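Local coordinates for tubulin-specific chaperone, putative (Trypanosoma brucei, PDB 4B6M), which probably binds alpha-tubulin and microtubule plus ends as tubulin-binding cofactor B, of which this chain is the CAP-Gly domain, at residues A[12-17]-A[67-72]. Numbering follows the deposited sequence.
Sequences CLCRPG and GFLRPD. With FMT (formic acid), chain F.
Cys14, at the end of strand 11-14, meets Leu69, at the end of strand 66-69, through one branch of the leucine: CD2 lies 3.3 Å from Cys14 CB, a tight carbon contact, and 3.4 Å from Cys14 SG. The methyl thus rests on both side-chain atoms of the cysteine. Leu69 CB points at residues 12-17; with chi2 at 59°, CD1 is turned back over its own strand toward Gly67, while CD2 extends anti to CA, out to Cys14. Val74 touches both side chains, and Val40 and Phe42 of strand 36-42 pack on Cys14, so the pair is buried in an apolar core.

One residue on, Arg15 leaves the core for the surface. Its chain bends at chi3 (-73°) and brings the guanidinium edge to the backbone carbonyl of Asp72. Arg15 NH2 reaches Asp72 O in a weak hydrogen bond, long at 3.4 Å but fairly straight (N-H...O angle 160°). A water reinforces this link, accepting from Arg15 NE at 3.0 Å and donating to Asp72 O at 2.9 Å, so one carbonyl receives two donors. On the backbone, Arg15 pairs with Gln73; Arg15 O also accepts from the side chain of Arg19, through NH2.

Beside Leu69, a formic acid molecule, probably from the crystallisation liquor, takes a weak hydrogen bond from Arg70 N and a hydrogen bond from Gln73 NE2. The Cys14-Leu69 packing and the Arg15-Asp72 link join strands 11-14 and 66-69, which strands 19-26 and 36-42 separate in the sheet order, inside the strongly curved antiparallel sheet of the SH3-like CAP-Gly fold.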
ATOM      1  N   CYS A  12       1.627   5.886  -6.191  1.00  9.44           N
ATOM      2  CA  CYS A  12       2.382   6.417  -5.058  1.00  9.99           C
ATOM      3  C   CYS A  12       3.824   5.957  -4.971  1.00 10.34           C
ATOM      4  O   CYS A  12       4.194   4.913  -5.529  1.00  9.42           O
ATOM      5  CB  CYS A  12       1.617   6.120  -3.752  1.00  9.92           C
ATOM      6  SG  CYS A  12       1.402   4.340  -3.401  1.00 10.06           S
ATOM      7  N   LEU A  13       4.630   6.748  -4.268  1.00 10.44           N
ATOM      8  CA  LEU A  13       5.933   6.335  -3.800  1.00 10.98           C
ATOM      9  C   LEU A  13       5.836   6.328  -2.298  1.00 11.00           C
ATOM     10  O   LEU A  13       5.363   7.306  -1.700  1.00 11.57           O
ATOM     11  CB  LEU A  13       7.031   7.331  -4.197  1.00 12.21           C
ATOM     12  CG  LEU A  13       7.509   7.385  -5.647  1.00 12.47           C
ATOM     13  CD1 LEU A  13       8.532   8.521  -5.794  1.00 13.11           C
ATOM     14  CD2 LEU A  13       8.110   6.074  -6.113  1.00 13.08           C
ATOM     15  N   CYS A  14       6.299   5.245  -1.706  1.00 10.78           N
ATOM     16  CA  CYS A  14       6.139   4.996  -0.278  1.00 11.50           C
ATOM     17  C   CYS A  14       7.461   4.853   0.438  1.00 11.74           C
ATOM     18  O   CYS A  14       8.358   4.148  -0.017  1.00 11.26           O
ATOM     19  CB  CYS A  14       5.372   3.697  -0.063  1.00 11.55           C
ATOM     20  SG  CYS A  14       3.717   3.693  -0.749  1.00 11.57           S
ATOM     21  N   ARG A  15       7.569   5.488   1.605  1.00 11.44           N
ATOM     22  CA  ARG A  15       8.690   5.259   2.501  1.00 12.73           C
ATOM     23  C   ARG A  15       8.580   3.915   3.216  1.00 14.21           C
ATOM     24  O   ARG A  15       7.450   3.416   3.346  1.00 15.82           O
ATOM     25  CB  ARG A  15       8.717   6.367   3.566  1.00 12.74           C
ATOM     26  CG  ARG A  15       9.098   7.716   3.008  1.00 13.69           C
ATOM     27  CD  ARG A  15       9.492   8.638   4.139  1.00 14.05           C
ATOM     28  NE  ARG A  15       8.307   9.033   4.877  1.00 13.50           N
ATOM     29  CZ  ARG A  15       8.325   9.630   6.068  1.00 13.89           C
ATOM     30  NH1 ARG A  15       9.472   9.939   6.669  1.00 13.28           N
ATOM     31  NH2 ARG A  15       7.175   9.952   6.644  1.00 13.87           N
ATOM     32  N   PRO A  16       9.720   3.350   3.678  1.00 15.59           N
ATOM     33  CA  PRO A  16      11.008   3.936   3.336  1.00 15.67           C
ATOM     34  C   PRO A  16      11.443   3.509   1.945  1.00 15.61           C
ATOM     35  O   PRO A  16      10.967   2.496   1.438  1.00 14.97           O
ATOM     36  CB  PRO A  16      11.960   3.329   4.362  1.00 17.07           C
ATOM     37  CG  PRO A  16      11.391   2.004   4.641  1.00 17.89           C
ATOM     38  CD  PRO A  16       9.892   2.201   4.598  1.00 16.08           C
ATOM     39  N   GLY A  17      12.323   4.292   1.340  1.00 15.60           N
ATOM     40  CA  GLY A  17      13.046   3.853   0.144  1.00 15.57           C
ATOM     41  C   GLY A  17      12.376   3.980  -1.216  1.00 15.37           C
ATOM     42  O   GLY A  17      12.759   3.265  -2.155  1.00 17.30           O
ATOM     43  N   GLY A  67       1.533  -3.878   1.314  1.00  8.31           N
ATOM     44  CA  GLY A  67       1.871  -3.195   2.561  1.00  8.17           C
ATOM     45  C   GLY A  67       0.689  -2.466   3.130  1.00  7.94           C
ATOM     46  O   GLY A  67      -0.218  -2.089   2.394  1.00  8.77           O
ATOM     47  N   PHE A  68       0.678  -2.292   4.451  1.00  7.89           N
ATOM     48  CA  PHE A  68      -0.247  -1.369   5.094  1.00  7.76           C
ATOM     49  C   PHE A  68       0.613  -0.302   5.691  1.00  7.42           C
ATOM     50  O   PHE A  68       1.495  -0.601   6.510  1.00  7.50           O
ATOM     51  CB  PHE A  68      -1.048  -2.030   6.217  1.00  8.41           C
ATOM     52  CG  PHE A  68      -2.032  -3.039   5.737  1.00  9.03           C
ATOM     53  CD1 PHE A  68      -3.323  -2.669   5.349  1.00  9.58           C
ATOM     54  CD2 PHE A  68      -1.660  -4.377   5.657  1.00  9.20           C
ATOM     55  CE1 PHE A  68      -4.202  -3.611   4.882  1.00  9.92           C
ATOM     56  CE2 PHE A  68      -2.548  -5.343   5.189  1.00  9.27           C
ATOM     57  CZ  PHE A  68      -3.833  -4.955   4.815  1.00  9.58           C
ATOM     58  N   LEU A  69       0.387   0.921   5.254  1.00  7.11           N
ATOM     59  CA  LEU A  69       1.232   2.014   5.686  1.00  7.32           C
ATOM     60  C   LEU A  69       0.386   3.103   6.273  1.00  7.18           C
ATOM     61  O   LEU A  69      -0.778   3.215   5.957  1.00  6.79           O
ATOM     62  CB  LEU A  69       1.948   2.643   4.468  1.00  7.89           C
ATOM     63  CG  LEU A  69       3.005   1.889   3.646  1.00  8.45           C
ATOM     64  CD1 LEU A  69       2.520   0.592   3.009  1.00  8.99           C
ATOM     65  CD2 LEU A  69       3.519   2.782   2.533  1.00  9.45           C
ATOM     66  N   ARG A  70       0.977   3.928   7.126  1.00  7.43           N
ATOM     67  CA  ARG A  70       0.309   5.169   7.529  1.00  8.37           C
ATOM     68  C   ARG A  70       0.302   6.145   6.375  1.00  8.54           C
ATOM     69  O   ARG A  70       1.206   6.134   5.544  1.00  8.26           O
ATOM     70  CB  ARG A  70       1.013   5.794   8.729  1.00  8.98           C
ATOM     71  CG  ARG A  70       0.884   4.954   9.970  1.00  9.65           C
ATOM     72  CD  ARG A  70      -0.551   4.815  10.420  1.00 10.10           C
ATOM     73  NE  ARG A  70      -0.544   4.468  11.821  1.00 11.65           N
ATOM     74  CZ  ARG A  70      -1.617   4.190  12.529  1.00 12.09           C
ATOM     75  NH1 ARG A  70      -2.810   4.188  11.958  1.00 11.87           N
ATOM     76  NH2 ARG A  70      -1.468   3.896  13.822  1.00 12.91           N
ATOM     77  N   PRO A  71      -0.713   7.014   6.310  1.00  8.94           N
ATOM     78  CA  PRO A  71      -0.790   8.002   5.244  1.00  9.16           C
ATOM     79  C   PRO A  71       0.461   8.863   5.108  1.00  9.55           C
ATOM     80  O   PRO A  71       0.813   9.226   3.960  1.00  9.57           O
ATOM     81  CB  PRO A  71      -2.033   8.849   5.628  1.00  9.16           C
ATOM     82  CG  PRO A  71      -2.895   7.871   6.377  1.00  9.11           C
ATOM     83  CD  PRO A  71      -1.944   6.954   7.121  1.00  9.20           C
ATOM     84  N   ASP A  72       1.163   9.143   6.219  1.00 10.02           N
ATOM     85  CA  ASP A  72       2.341   9.994   6.115  0.50 10.51           C
ATOM     86  C   ASP A  72       3.467   9.342   5.321  1.00 10.74           C
ATOM     87  O   ASP A  72       4.348  10.046   4.821  1.00 11.48           O
ATOM     88  CB  ASP A  72       2.825  10.467   7.485  0.50 11.36           C
ATOM     89  CG  ASP A  72       1.959  11.570   8.061  0.50 11.90           C
ATOM     90  OD1 ASP A  72       1.468  12.439   7.307  0.50 13.13           O
ATOM     91  OD2 ASP A  72       1.778  11.576   9.287  0.50 12.48           O
TER
HETATM   92  C   FMT F1236       4.532   1.330   8.327  1.00 21.93           C
HETATM   93  O1  FMT F1236       3.584   2.128   8.461  1.00 23.52           O
HETATM   94  O2  FMT F1236       5.659   1.622   7.846  1.00 21.30           O
HETATM   95  O   HOH W   1       6.357   9.832   2.757  1.00 12.90           O